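Local coordinates for protein putative dioxygenase (Nostoc punctiforme, PDB 2PEB) that probably acts as a metal-dependent dioxygenase of the Dopa 4,5-dioxygenase family, holding a zinc ion in this crystal, at residues 59-63 with 64-68; 92-95 with 96-100. All coordinates share one frame; numbering follows the deposited sequence.

Contact 1. Residues 59-63 with 64-68; sequences VAFLP and NQFDK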
ATOM      1  N   VAL A  59       2.409 -14.719   1.182  1.00 28.42           N
ATOM      2  CA  VAL A  59       1.106 -14.980   0.628  1.00 27.33           C
ATOM      3  C   VAL A  59       1.167 -14.527  -0.835  1.00 26.16           C
ATOM      4  O   VAL A  59       1.412 -13.336  -1.076  1.00 29.60           O
ATOM      5  CB  VAL A  59       0.038 -14.111   1.322  1.00 30.43           C
ATOM      6  CG1 VAL A  59      -1.381 -14.525   0.895  1.00 31.88           C
ATOM      7  CG2 VAL A  59       0.172 -14.196   2.850  1.00 30.81           C
ATOM      8  N   ALA A  60       0.947 -15.424  -1.785  1.00 22.78           N
ATOM      9  CA  ALA A  60       0.912 -15.134  -3.225  1.00 21.77           C
ATOM     10  C   ALA A  60      -0.507 -15.138  -3.749  1.00 24.07           C
ATOM     11  O   ALA A  60      -1.302 -15.970  -3.368  1.00 24.66           O
ATOM     12  CB  ALA A  60       1.766 -16.139  -4.044  1.00 23.86           C
ATOM     13  N   PHE A  61      -0.792 -14.244  -4.701  1.00 23.47           N
ATOM     14  CA  PHE A  61      -2.082 -14.225  -5.374  1.00 24.65           C
ATOM     15  C   PHE A  61      -1.967 -13.629  -6.760  1.00 26.11           C
ATOM     16  O   PHE A  61      -1.057 -12.829  -7.047  1.00 27.13           O
ATOM     17  CB  PHE A  61      -3.144 -13.491  -4.579  1.00 29.85           C
ATOM     18  CG  PHE A  61      -2.702 -12.178  -4.010  1.00 24.12           C
ATOM     19  CD1 PHE A  61      -2.006 -12.129  -2.784  1.00 26.46           C
ATOM     20  CD2 PHE A  61      -3.005 -10.989  -4.613  1.00 22.54           C
ATOM     21  CE1 PHE A  61      -1.592 -10.944  -2.240  1.00 29.95           C
ATOM     22  CE2 PHE A  61      -2.596  -9.760  -4.018  1.00 25.83           C
ATOM     23  CZ  PHE A  61      -1.905  -9.750  -2.851  1.00 31.72           C
ATOM     24  N   LEU A  62      -2.903 -14.017  -7.602  1.00 24.39           N
ATOM     25  CA  LEU A  62      -3.052 -13.424  -8.943  1.00 23.05           C
ATOM     26  C   LEU A  62      -3.614 -12.001  -8.855  1.00 25.42           C
ATOM     27  O   LEU A  62      -4.164 -11.622  -7.838  1.00 25.26           O
ATOM     28  CB  LEU A  62      -3.952 -14.280  -9.819  1.00 23.00           C
ATOM     29  CG  LEU A  62      -3.350 -15.634 -10.232  1.00 25.52           C
ATOM     30  CD1 LEU A  62      -4.388 -16.464 -10.951  1.00 23.59           C
ATOM     31  CD2 LEU A  62      -2.100 -15.411 -11.122  1.00 26.37           C
ATOM     32  N   PRO A  63      -3.433 -11.206  -9.920  1.00 27.62           N
ATOM     33  CA  PRO A  63      -3.908  -9.823  -9.879  1.00 24.74           C
ATOM     34  C   PRO A  63      -5.379  -9.647  -9.527  1.00 24.90           C
ATOM     35  O   PRO A  63      -5.703  -8.627  -8.868  1.00 26.71           O
ATOM     36  CB  PRO A  63      -3.559  -9.299 -11.260  1.00 27.12           C
ATOM     37  CG  PRO A  63      -2.327 -10.070 -11.612  1.00 25.58           C
ATOM     38  CD  PRO A  63      -2.715 -11.475 -11.171  1.00 24.08           C
ATOM     39  N   ASN A  64      -6.242 -10.601  -9.908  1.00 22.75           N
ATOM     40  CA  ASN A  64      -7.680 -10.526  -9.583  1.00 23.65           C
ATOM     41  C   ASN A  64      -8.051 -10.614  -8.073  1.00 27.46           C
ATOM     42  O   ASN A  64      -9.210 -10.443  -7.701  1.00 27.72           O
ATOM     43  CB  ASN A  64      -8.521 -11.446 -10.448  1.00 26.10           C
ATOM     44  CG  ASN A  64      -8.442 -12.901 -10.050  1.00 28.75           C
ATOM     45  OD1 ASN A  64      -7.925 -13.275  -9.017  1.00 31.96           O
ATOM     46  ND2 ASN A  64      -9.040 -13.738 -10.884  1.00 38.20           N
ATOM     47  N   GLN A  65      -7.079 -10.864  -7.211  1.00 24.06           N
ATOM     48  CA  GLN A  65      -7.282 -10.828  -5.774  1.00 26.29           C
ATOM     49  C   GLN A  65      -6.783  -9.564  -5.080  1.00 24.97           C
ATOM     50  O   GLN A  65      -6.977  -9.405  -3.879  1.00 26.77           O
ATOM     51  CB  GLN A  65      -6.571 -12.049  -5.175  1.00 24.25           C
ATOM     52  CG  GLN A  65      -7.105 -13.380  -5.647  1.00 24.26           C
ATOM     53  CD  GLN A  65      -8.573 -13.603  -5.344  1.00 27.49           C
ATOM     54  OE1 GLN A  65      -8.973 -13.735  -4.160  1.00 26.00           O
ATOM     55  NE2 GLN A  65      -9.383 -13.617  -6.379  1.00 30.96           N
ATOM     56  N   PHE A  66      -6.145  -8.658  -5.828  1.00 26.67           N
ATOM     57  CA  PHE A  66      -5.491  -7.507  -5.261  1.00 24.85           C
ATOM     58  C   PHE A  66      -6.513  -6.655  -4.532  1.00 26.47           C
ATOM     59  O   PHE A  66      -6.289  -6.297  -3.347  1.00 22.86           O
ATOM     60  CB  PHE A  66      -4.704  -6.730  -6.335  1.00 24.52           C
ATOM     61  CG  PHE A  66      -4.003  -5.567  -5.816  1.00 21.72           C
ATOM     62  CD1 PHE A  66      -2.707  -5.669  -5.322  1.00 22.45           C
ATOM     63  CD2 PHE A  66      -4.626  -4.318  -5.809  1.00 22.29           C
ATOM     64  CE1 PHE A  66      -2.052  -4.574  -4.836  1.00 22.23           C
ATOM     65  CE2 PHE A  66      -3.964  -3.222  -5.315  1.00 21.02           C
ATOM     66  CZ  PHE A  66      -2.673  -3.339  -4.808  1.00 25.62           C
ATOM     67  N   ASP A  67      -7.686  -6.487  -5.123  1.00 28.37           N
ATOM     68  CA  ASP A  67      -8.713  -5.631  -4.487  1.00 27.94           C
ATOM     69  C   ASP A  67      -9.563  -6.399  -3.452  1.00 27.48           C
ATOM     70  O   ASP A  67     -10.522  -5.844  -2.860  1.00 27.58           O
ATOM     71  CB  ASP A  67      -9.558  -4.905  -5.532  1.00 29.91           C
ATOM     72  CG  ASP A  67     -10.489  -5.807  -6.268  1.00 31.46           C
ATOM     73  OD1 ASP A  67     -10.594  -7.018  -5.932  1.00 31.71           O
ATOM     74  OD2 ASP A  67     -11.135  -5.274  -7.185  1.00 33.09           O
ATOM     75  N   LYS A  68      -9.214  -7.660  -3.220  1.00 26.83           N
ATOM     76  CA  LYS A  68      -9.801  -8.422  -2.146  1.00 29.72           C
ATOM     77  C   LYS A  68      -8.846  -8.543  -0.989  1.00 26.85           C
ATOM     78  O   LYS A  68      -9.166  -8.132   0.125  1.00 27.24           O
ATOM     79  CB  LYS A  68     -10.268  -9.796  -2.644  1.00 29.41           C
ATOM     80  CG  LYS A  68     -11.260  -9.645  -3.817  1.00 34.59           C
ATOM     81  CD  LYS A  68     -11.594 -10.971  -4.485  1.00 42.73           C
ATOM     82  CE  LYS A  68     -12.565 -10.783  -5.660  1.00 45.53           C
ATOM     83  NZ  LYS A  68     -13.458  -9.603  -5.456  1.00 50.02           N
TER
HETATM   84  O   HOH W   1      -8.103  -7.232  -7.874  1.00 21.74           O
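Phe61, the last residue of strand 55-61, meets Gln65 and Phe66 where the chain turns through a short 3-10 segment into helix 66-76. Gln65 starts at this meeting: Gln65 CB lies 3.8 Å from Phe61 CD2 and also 3.6 Å from Leu62 O, while Gln65 CG runs alongside Phe61 CB at 4.1 Å. Bent at chi2 (-59°), the chain then carries the amide away from the ring. Gln65 NE2 donates to Asn64 OD1 at 3.0 Å; the bond is nearly straight and lies in the plane of the Gln65 amide, but it arrives above the plane of the Asn64 side-chain carbonyl. OE1 accepts from the backbone N of Glu38. Further along the Phe61 ring, Phe61 CE2 approaches Phe66 CA at 3.9 Å, while the Phe66 ring meets Phe12 of its own chain and Phe66 of the second subunit. The turn itself is closed by two successive i+3 bonds, from Gln65 N to Leu62 O (3.1 Å) and from Phe66 N to Pro63 O (3.1 Å). Where the helix takes over, Asp67 N donates to water 1 at 2.9 Å. With a different partner on each end, the buried Gln65 amide is probably kept from flipping, and its aliphatic base is left to pack against the Phe61 ring.

Contact 2. Residues 92-95 with 96-100; sequences VSDH and AVYSL. With EDO (1,2-ethanediol), chain F.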
ATOM      1  N   VAL A  92      14.474  -6.817  -7.970  1.00 23.57           N
ATOM      2  CA  VAL A  92      14.955  -5.652  -7.242  1.00 23.69           C
ATOM      3  C   VAL A  92      13.949  -4.509  -7.273  1.00 22.89           C
ATOM      4  O   VAL A  92      13.594  -3.974  -6.223  1.00 23.57           O
ATOM      5  CB  VAL A  92      16.241  -5.172  -7.761  1.00 24.22           C
ATOM      6  CG1 VAL A  92      16.569  -3.790  -7.169  1.00 21.47           C
ATOM      7  CG2 VAL A  92      17.358  -6.192  -7.402  1.00 25.17           C
ATOM      8  N   SER A  93      13.476  -4.161  -8.462  1.00 21.02           N
ATOM      9  CA  SER A  93      12.458  -3.103  -8.560  1.00 23.17           C
ATOM     10  C   SER A  93      11.146  -3.517  -7.895  1.00 24.44           C
ATOM     11  O   SER A  93      10.511  -2.699  -7.206  1.00 23.25           O
ATOM     12  CB  SER A  93      12.262  -2.636  -9.998  1.00 23.27           C
ATOM     13  OG  SER A  93      13.494  -2.276 -10.587  1.00 27.75           O
ATOM     14  N   ASP A  94      10.735  -4.775  -8.041  1.00 22.55           N
ATOM     15  CA  ASP A  94       9.500  -5.221  -7.419  1.00 24.06           C
ATOM     16  C   ASP A  94       9.497  -4.993  -5.895  1.00 24.19           C
ATOM     17  O   ASP A  94       8.496  -4.621  -5.339  1.00 25.20           O
ATOM     18  CB  ASP A  94       9.210  -6.704  -7.706  1.00 23.11           C
ATOM     19  CG  ASP A  94       8.822  -6.946  -9.153  1.00 24.42           C
ATOM     20  OD1 ASP A  94       8.337  -5.994  -9.783  1.00 24.89           O
ATOM     21  OD2 ASP A  94       8.948  -8.092  -9.651  1.00 24.88           O
ATOM     22  N   HIS A  95      10.598  -5.288  -5.233  1.00 23.13           N
ATOM     23  CA  HIS A  95      10.674  -5.086  -3.789  1.00 22.40           C
ATOM     24  C   HIS A  95      10.997  -3.639  -3.378  1.00 26.21           C
ATOM     25  O   HIS A  95      10.477  -3.155  -2.395  1.00 29.91           O
ATOM     26  CB  HIS A  95      11.760  -5.972  -3.235  1.00 23.28           C
ATOM     27  CG  HIS A  95      11.418  -7.416  -3.255  1.00 24.60           C
ATOM     28  ND1 HIS A  95      11.369  -8.160  -4.418  1.00 25.23           N
ATOM     29  CD2 HIS A  95      11.119  -8.264  -2.252  1.00 26.48           C
ATOM     30  CE1 HIS A  95      11.062  -9.414  -4.121  1.00 29.47           C
ATOM     31  NE2 HIS A  95      10.913  -9.499  -2.810  1.00 29.44           N
ATOM     32  N   ALA A  96      11.872  -2.965  -4.120  1.00 24.51           N
ATOM     33  CA  ALA A  96      12.359  -1.681  -3.684  1.00 27.28           C
ATOM     34  C   ALA A  96      11.542  -0.461  -4.148  1.00 28.40           C
ATOM     35  O   ALA A  96      11.516   0.559  -3.449  1.00 30.14           O
ATOM     36  CB  ALA A  96      13.830  -1.528  -4.075  1.00 27.93           C
ATOM     37  N   VAL A  97      10.963  -0.546  -5.340  1.00 27.13           N
ATOM     38  CA  VAL A  97      10.399   0.602  -6.026  1.00 24.76           C
ATOM     39  C   VAL A  97       8.884   0.439  -6.192  1.00 24.98           C
ATOM     40  O   VAL A  97       8.114   1.397  -6.002  1.00 24.59           O
ATOM     41  CB  VAL A  97      11.065   0.799  -7.414  1.00 25.74           C
ATOM     42  CG1 VAL A  97      10.528   1.999  -8.117  1.00 24.10           C
ATOM     43  CG2 VAL A  97      12.612   0.923  -7.283  1.00 26.27           C
ATOM     44  N   TYR A  98       8.446  -0.774  -6.540  1.00 20.61           N
ATOM     45  CA  TYR A  98       7.089  -0.979  -6.962  1.00 21.56           C
ATOM     46  C   TYR A  98       6.220  -1.451  -5.826  1.00 22.34           C
ATOM     47  O   TYR A  98       5.075  -1.802  -6.078  1.00 25.29           O
ATOM     48  CB  TYR A  98       6.976  -1.990  -8.131  1.00 23.85           C
ATOM     49  CG  TYR A  98       7.751  -1.674  -9.375  1.00 25.71           C
ATOM     50  CD1 TYR A  98       7.973  -0.356  -9.784  1.00 20.28           C
ATOM     51  CD2 TYR A  98       8.240  -2.694 -10.164  1.00 23.62           C
ATOM     52  CE1 TYR A  98       8.638  -0.081 -10.945  1.00 20.78           C
ATOM     53  CE2 TYR A  98       8.913  -2.432 -11.323  1.00 23.00           C
ATOM     54  CZ  TYR A  98       9.136  -1.122 -11.685  1.00 24.83           C
ATOM     55  OH  TYR A  98       9.815  -0.878 -12.816  1.00 26.08           O
ATOM     56  N   SER A  99       6.733  -1.499  -4.609  1.00 26.00           N
ATOM     57  CA  SER A  99       6.025  -2.124  -3.528  1.00 26.30           C
ATOM     58  C   SER A  99       5.213  -1.085  -2.745  1.00 26.96           C
ATOM     59  O   SER A  99       5.306   0.126  -3.025  1.00 23.95           O
ATOM     60  CB  SER A  99       7.019  -2.851  -2.594  1.00 27.65           C
ATOM     61  OG  SER A  99       8.064  -1.972  -2.238  1.00 28.45           O
ATOM     62  N   LEU A 100       4.417  -1.564  -1.811  1.00 27.84           N
ATOM     63  CA  LEU A 100       3.734  -0.719  -0.838  1.00 26.53           C
ATOM     64  C   LEU A 100       3.819  -1.372   0.519  1.00 27.27           C
ATOM     65  O   LEU A 100       4.027  -2.593   0.606  1.00 26.77           O
ATOM     66  CB  LEU A 100       2.267  -0.536  -1.240  1.00 27.81           C
ATOM     67  CG  LEU A 100       1.351  -1.731  -1.223  1.00 28.10           C
ATOM     68  CD1 LEU A 100       0.921  -2.097   0.212  1.00 28.29           C
ATOM     69  CD2 LEU A 100       0.147  -1.444  -2.188  1.00 38.31           C
TER
HETATM   70  C1  EDO F 203       8.736   0.825  -0.871  1.00 38.57           C
HETATM   71  O1  EDO F 203       8.602   1.815   0.148  1.00 47.73           O
HETATM   72  C2  EDO F 203       8.067   1.398  -2.092  1.00 33.91           C
HETATM   73  O2  EDO F 203       6.764   1.874  -1.702  1.00 26.43           O
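The C-terminal end of helix 91-96 is closed by a pi-turn, in which Ser93 and Tyr98 are joined by an i+5 backbone bond. Ser93 O accepts twice, from Val97 N at 2.9 Å and from Tyr98 N at 2.9 Å, and the two donors come in from opposite faces of its carbonyl plane. One residue earlier, Ala96 N still makes the regular helical bond to Val92 O (2.9 Å). Tyr98 has its CG beside its own backbone N (chi1 -57°), which folds the ring back against the last helical turn. There Ser93 CB sits over one ring face in a CH-pi contact, 4.0 Å from the centroid of the Tyr98 ring and 29° off its normal. Asp94 comes from another direction: Asp94 OD1 lies in the plane of the ring at the edge, 3.3 Å from Tyr98 CD2, a position that suits a carboxylate oxygen because ring hydrogens carry slight positive charge. The same oxygen is hydrogen-bonded to Thr88 OG1, and Ser93 OG to Asp90. An alanine here would take away the ring that Ser93 CB and Asp94 OD1 meet, and would probably open a gap beside Pro86 and, across the subunit boundary, beside Leu75 of the second subunit.

Beyond the pi-turn the chain straightens into strand 100-102, and Ser99 ties that exit to the helix: Ser99 OG donates to His95 O at 2.7 Å, from above the carbonyl plane. The backbone O of Ser99 accepts from O2 of a bound 1,2-ethanediol at 2.6 Å; this probable crystallisation additive bridges to Gly103 O of the second subunit. The His95 ring meets that of the zinc ligand His85.

In the fold
From the N terminus, strand 11-18 comes first and carries the zinc ligands His13 and His15; strand 55-61 later runs antiparallel beside it and leads into contact 1, whose turn starts helix 66-76. That loop is closed before the chain returns through strand 82-87, the source of His85, and enters helix 91-96. Contact 2 then ends this helix and passes the chain to strand 100-102. The two local contacts therefore follow in series, neither nested nor crossed, with centres about 17 Å apart. They nevertheless meet in space, Phe66 CZ lying 4.3 Å from Leu100 CD2, and both take part in the interface with the second subunit.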